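Local coordinates for dual specificity protein phosphatase 8 (Homo sapiens, PDB 4JMK) that probably dephosphorylates phosphotyrosine, phosphoserine and phosphothreonine in proteins and negatively regulates mitogen-activated protein kinases through its dual-specificity phosphatase domain, at residues L63-D75 / R94-T106. The protein carries 1 engineered substitution. Numbering follows the deposited sequence.
Sequences LLPWLDKSIEFID and RSATIAIAYIMKT. With SO4 (sulfate ion), chain C; SO4 (sulfate ion), chain D.
Tyr102 OH donates to Asp75 OD1 at 2.7 Å, the one hydrogen bond between the two segments, on the syn side of the carboxylate and 25° out of its plane. His9 also bonds this hydroxyl. With CG of Tyr102 anti to the backbone N (chi1 179°), the ring lies against helix 67-79. Ile74 CG2 sits over one face in a CH-pi contact, 3.7 Å from the centroid. Ile71 CG2 touches CD1 of the same ring. Thr106 OG1, bonded to Tyr102 O, lies over the rim of the opposite face. Replacing Tyr102 by alanine is likely to leave Asp75 OD1 without this donor and open a gap beside Ile71 and Ile74.

The rest is mainly apolar. Leu63 splits its branches: CD2 meets Thr97 CG2 at 3.5 Å, while CD1 reaches Ile98 CG1. Leu67 CD2 rests on Ala101 CB at 3.9 Å. Ile71 CD1 packs on Lys105 CD at 3.6 Å.

Arg94 NE donates to O2 of the chain C sulfate at 2.6 Å. Ser88, engineered in place of the predicted nucleophilic cysteine, also binds this ion. The buried crossing thus sets helix 94-107 with its N-terminal Arg94 at the anion, consistent with P-loop phosphate binding.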
loop_
_atom_site.group_PDB
_atom_site.type_symbol
_atom_site.label_atom_id
_atom_site.label_comp_id
_atom_site.label_asym_id
_atom_site.label_seq_id
_atom_site.Cartn_x
_atom_site.Cartn_y
_atom_site.Cartn_z
ATOM N N LEU A 63 11.661 2.364 2.987
ATOM C CA LEU A 63 10.270 2.616 2.615
ATOM C C LEU A 63 9.657 3.670 3.553
ATOM O O LEU A 63 8.660 4.311 3.218
ATOM C CB LEU A 63 9.489 1.297 2.723
ATOM C CG LEU A 63 7.967 1.231 2.577
ATOM C CD1 LEU A 63 7.497 1.909 1.304
ATOM C CD2 LEU A 63 7.490 -0.222 2.612
ATOM N N LEU A 64 10.258 3.843 4.728
ATOM C CA LEU A 64 9.679 4.663 5.813
ATOM C C LEU A 64 9.098 6.067 5.497
ATOM O O LEU A 64 7.927 6.342 5.849
ATOM C CB LEU A 64 10.640 4.755 7.004
ATOM C CG LEU A 64 10.253 4.010 8.274
ATOM C CD1 LEU A 64 11.362 4.150 9.313
ATOM C CD2 LEU A 64 8.936 4.540 8.818
ATOM N N PRO A 65 9.889 6.954 4.841
ATOM C CA PRO A 65 9.474 8.312 4.499
ATOM C C PRO A 65 8.555 8.367 3.325
ATOM O O PRO A 65 8.215 9.473 2.933
ATOM C CB PRO A 65 10.775 8.978 4.067
ATOM C CG PRO A 65 11.515 7.876 3.476
ATOM C CD PRO A 65 11.275 6.766 4.443
ATOM N N TRP A 66 8.191 7.232 2.735
ATOM C CA TRP A 66 7.196 7.231 1.662
ATOM C C TRP A 66 5.834 6.862 2.201
ATOM O O TRP A 66 4.843 6.988 1.495
ATOM C CB TRP A 66 7.579 6.217 0.582
ATOM C CG TRP A 66 8.753 6.638 -0.239
ATOM C CD1 TRP A 66 10.021 6.129 -0.190
ATOM C CD2 TRP A 66 8.763 7.649 -1.253
ATOM N NE1 TRP A 66 10.824 6.772 -1.108
ATOM C CE2 TRP A 66 10.075 7.711 -1.772
ATOM C CE3 TRP A 66 7.793 8.513 -1.771
ATOM C CZ2 TRP A 66 10.436 8.600 -2.792
ATOM C CZ3 TRP A 66 8.154 9.396 -2.775
ATOM C CH2 TRP A 66 9.463 9.432 -3.275
ATOM N N LEU A 67 5.781 6.399 3.447
ATOM C CA LEU A 67 4.533 5.860 3.990
ATOM C C LEU A 67 3.451 6.923 4.163
ATOM O O LEU A 67 2.317 6.727 3.743
ATOM C CB LEU A 67 4.782 5.104 5.306
ATOM C CG LEU A 67 5.580 3.804 5.139
ATOM C CD1 LEU A 67 5.848 3.119 6.495
ATOM C CD2 LEU A 67 4.851 2.861 4.183
ATOM N N ASP A 68 3.792 8.060 4.754
ATOM C CA ASP A 68 2.784 9.096 4.943
ATOM C C ASP A 68 2.209 9.625 3.616
ATOM O O ASP A 68 1.004 9.862 3.516
ATOM C CB ASP A 68 3.324 10.233 5.817
ATOM C CG ASP A 68 3.275 9.901 7.311
ATOM O OD1 ASP A 68 2.400 9.104 7.745
ATOM O OD2 ASP A 68 4.105 10.457 8.054
ATOM N N LYS A 69 3.059 9.788 2.600
ATOM C CA LYS A 69 2.594 10.241 1.285
ATOM C C LYS A 69 1.780 9.179 0.543
ATOM O O LYS A 69 0.838 9.506 -0.182
ATOM C CB LYS A 69 3.769 10.716 0.420
ATOM C CG LYS A 69 4.341 12.059 0.863
ATOM C CD LYS A 69 5.281 12.639 -0.193
ATOM C CE LYS A 69 5.819 14.010 0.210
ATOM N NZ LYS A 69 7.281 13.966 0.527
ATOM N N SER A 70 2.160 7.914 0.702
ATOM C CA SER A 70 1.381 6.797 0.151
ATOM C C SER A 70 -0.013 6.747 0.772
ATOM O O SER A 70 -1.022 6.590 0.083
ATOM C CB SER A 70 2.100 5.475 0.450
ATOM O OG SER A 70 3.385 5.428 -0.147
ATOM N N ILE A 71 -0.075 6.894 2.088
ATOM C CA ILE A 71 -1.355 6.926 2.783
ATOM C C ILE A 71 -2.228 8.113 2.338
ATOM O O ILE A 71 -3.431 7.955 2.108
ATOM C CB ILE A 71 -1.113 6.883 4.309
ATOM C CG1 ILE A 71 -0.561 5.504 4.685
ATOM C CG2 ILE A 71 -2.380 7.192 5.108
ATOM C CD1 ILE A 71 -0.066 5.402 6.135
ATOM N N GLU A 72 -1.626 9.290 2.211
ATOM C CA GLU A 72 -2.317 10.469 1.682
ATOM C C GLU A 72 -2.924 10.204 0.286
ATOM O O GLU A 72 -4.073 10.570 0.010
ATOM C CB GLU A 72 -1.321 11.639 1.626
ATOM C CG GLU A 72 -1.864 12.937 1.053
ATOM C CD GLU A 72 -0.757 13.945 0.727
ATOM O OE1 GLU A 72 -0.653 14.971 1.434
ATOM O OE2 GLU A 72 0.004 13.716 -0.242
ATOM N N PHE A 73 -2.149 9.561 -0.585
ATOM C CA PHE A 73 -2.620 9.211 -1.925
ATOM C C PHE A 73 -3.844 8.298 -1.859
ATOM O O PHE A 73 -4.837 8.508 -2.578
ATOM C CB PHE A 73 -1.490 8.531 -2.710
ATOM C CG PHE A 73 -1.853 8.177 -4.142
ATOM C CD1 PHE A 73 -1.964 9.168 -5.118
ATOM C CD2 PHE A 73 -2.066 6.854 -4.507
ATOM C CE1 PHE A 73 -2.291 8.841 -6.440
ATOM C CE2 PHE A 73 -2.398 6.513 -5.819
ATOM C CZ PHE A 73 -2.503 7.515 -6.797
ATOM N N ILE A 74 -3.769 7.267 -1.020
ATOM C CA ILE A 74 -4.888 6.338 -0.872
ATOM C C ILE A 74 -6.111 7.079 -0.348
ATOM O O ILE A 74 -7.233 6.839 -0.819
ATOM C CB ILE A 74 -4.527 5.142 0.051
ATOM C CG1 ILE A 74 -3.464 4.259 -0.626
ATOM C CG2 ILE A 74 -5.785 4.318 0.420
ATOM C CD1 ILE A 74 -2.779 3.294 0.326
ATOM N N ASP A 75 -5.909 7.999 0.595
ATOM C CA ASP A 75 -7.039 8.799 1.086
ATOM C C ASP A 75 -7.589 9.794 0.051
ATOM O O ASP A 75 -8.766 10.169 0.110
ATOM C CB ASP A 75 -6.674 9.499 2.398
ATOM C CG ASP A 75 -6.645 8.532 3.572
ATOM O OD1 ASP A 75 -7.458 7.577 3.569
ATOM O OD2 ASP A 75 -5.820 8.727 4.492
ATOM N N ARG A 94 6.718 -5.197 -1.151
ATOM C CA ARG A 94 6.705 -3.728 -1.169
ATOM C C ARG A 94 5.297 -3.158 -1.047
ATOM O O ARG A 94 5.004 -2.394 -0.123
ATOM C CB ARG A 94 7.375 -3.199 -2.436
ATOM C CG ARG A 94 8.898 -3.335 -2.417
ATOM C CD ARG A 94 9.470 -3.125 -3.804
ATOM N NE ARG A 94 9.126 -4.228 -4.699
ATOM C CZ ARG A 94 9.498 -4.301 -5.975
ATOM N NH1 ARG A 94 10.217 -3.323 -6.515
ATOM N NH2 ARG A 94 9.142 -5.345 -6.715
ATOM N N SER A 95 4.420 -3.546 -1.966
ATOM C CA SER A 95 3.040 -3.092 -1.931
ATOM C C SER A 95 2.307 -3.590 -0.686
ATOM O O SER A 95 1.528 -2.853 -0.069
ATOM C CB SER A 95 2.323 -3.561 -3.195
ATOM O OG SER A 95 2.449 -4.965 -3.338
ATOM N N ALA A 96 2.563 -4.837 -0.294
ATOM C CA ALA A 96 1.884 -5.393 0.875
ATOM C C ALA A 96 2.195 -4.552 2.115
ATOM O O ALA A 96 1.312 -4.265 2.929
ATOM C CB ALA A 96 2.318 -6.847 1.084
ATOM N N THR A 97 3.452 -4.146 2.253
ATOM C CA THR A 97 3.838 -3.346 3.422
ATOM C C THR A 97 3.106 -1.999 3.446
ATOM O O THR A 97 2.658 -1.538 4.498
ATOM C CB THR A 97 5.369 -3.163 3.489
ATOM O OG1 THR A 97 5.993 -4.458 3.505
ATOM C CG2 THR A 97 5.762 -2.415 4.765
ATOM N N ILE A 98 2.951 -1.374 2.287
ATOM C CA ILE A 98 2.198 -0.116 2.233
ATOM C C ILE A 98 0.748 -0.299 2.680
ATOM O O ILE A 98 0.238 0.494 3.486
ATOM C CB ILE A 98 2.294 0.533 0.842
ATOM C CG1 ILE A 98 3.722 1.042 0.632
ATOM C CG2 ILE A 98 1.274 1.696 0.684
ATOM C CD1 ILE A 98 4.043 1.478 -0.806
ATOM N N ALA A 99 0.093 -1.353 2.188
ATOM C CA ALA A 99 -1.279 -1.663 2.601
ATOM C C ALA A 99 -1.373 -1.864 4.107
ATOM O O ALA A 99 -2.332 -1.396 4.748
ATOM C CB ALA A 99 -1.785 -2.901 1.877
ATOM N N ILE A 100 -0.395 -2.569 4.671
ATOM C CA ILE A 100 -0.387 -2.813 6.124
ATOM C C ILE A 100 -0.264 -1.501 6.877
ATOM O O ILE A 100 -1.009 -1.266 7.825
ATOM C CB ILE A 100 0.736 -3.799 6.552
ATOM C CG1 ILE A 100 0.461 -5.173 5.937
ATOM C CG2 ILE A 100 0.790 -3.927 8.081
ATOM C CD1 ILE A 100 1.666 -6.114 5.910
ATOM N N ALA A 101 0.665 -0.643 6.463
ATOM C CA ALA A 101 0.812 0.665 7.108
ATOM C C ALA A 101 -0.475 1.495 7.021
ATOM O O ALA A 101 -0.830 2.209 7.962
ATOM C CB ALA A 101 1.991 1.431 6.502
ATOM N N TYR A 102 -1.171 1.420 5.890
ATOM C CA TYR A 102 -2.400 2.188 5.738
ATOM C C TYR A 102 -3.443 1.773 6.774
ATOM O O TYR A 102 -4.134 2.616 7.359
ATOM C CB TYR A 102 -2.979 2.031 4.325
ATOM C CG TYR A 102 -4.262 2.807 4.166
ATOM C CD1 TYR A 102 -4.241 4.169 3.882
ATOM C CD2 TYR A 102 -5.496 2.190 4.331
ATOM C CE1 TYR A 102 -5.430 4.893 3.762
ATOM C CE2 TYR A 102 -6.683 2.905 4.208
ATOM C CZ TYR A 102 -6.634 4.250 3.923
ATOM O OH TYR A 102 -7.806 4.959 3.805
ATOM N N ILE A 103 -3.565 0.471 6.993
ATOM C CA ILE A 103 -4.529 -0.034 7.961
ATOM C C ILE A 103 -4.116 0.347 9.366
ATOM O O ILE A 103 -4.956 0.735 10.186
ATOM C CB ILE A 103 -4.702 -1.551 7.814
ATOM C CG1 ILE A 103 -5.404 -1.834 6.487
ATOM C CG2 ILE A 103 -5.522 -2.135 8.942
ATOM C CD1 ILE A 103 -5.303 -3.245 6.083
ATOM N N MET A 104 -2.817 0.266 9.639
ATOM C CA MET A 104 -2.302 0.681 10.947
ATOM C C MET A 104 -2.693 2.115 11.301
ATOM O O MET A 104 -3.236 2.386 12.367
ATOM C CB MET A 104 -0.781 0.608 10.946
ATOM C CG MET A 104 -0.215 -0.771 11.086
ATOM S SD MET A 104 1.577 -0.756 10.861
ATOM C CE MET A 104 2.019 0.136 12.335
ATOM N N LYS A 105 -2.391 3.036 10.401
ATOM C CA LYS A 105 -2.646 4.441 10.649
ATOM C C LYS A 105 -4.138 4.744 10.673
ATOM O O LYS A 105 -4.596 5.502 11.521
ATOM C CB LYS A 105 -1.956 5.290 9.588
ATOM C CG LYS A 105 -2.003 6.791 9.873
ATOM C CD LYS A 105 -1.173 7.559 8.850
ATOM C CE LYS A 105 -1.293 9.047 9.037
ATOM N NZ LYS A 105 -1.097 9.401 10.447
ATOM N N THR A 106 -4.896 4.160 9.745
ATOM C CA THR A 106 -6.314 4.494 9.620
ATOM C C THR A 106 -7.115 3.993 10.811
ATOM O O THR A 106 -7.976 4.702 11.333
ATOM C CB THR A 106 -6.904 3.891 8.339
ATOM O OG1 THR A 106 -6.249 4.471 7.203
ATOM C CG2 THR A 106 -8.398 4.159 8.256
HETATM S S SO4 C . 7.095 -7.373 -4.361
HETATM O O1 SO4 C . 7.134 -7.219 -5.815
HETATM O O2 SO4 C . 8.007 -6.390 -3.785
HETATM O O3 SO4 C . 7.538 -8.716 -4.024
HETATM O O4 SO4 C . 5.763 -7.179 -3.845
HETATM S S SO4 D . 13.028 -2.606 -9.083
HETATM O O1 SO4 D . 13.570 -2.432 -10.425
HETATM O O2 SO4 D . 13.820 -1.792 -8.163
HETATM O O3 SO4 D . 13.135 -4.016 -8.709
HETATM O O4 SO4 D . 11.628 -2.183 -9.042
#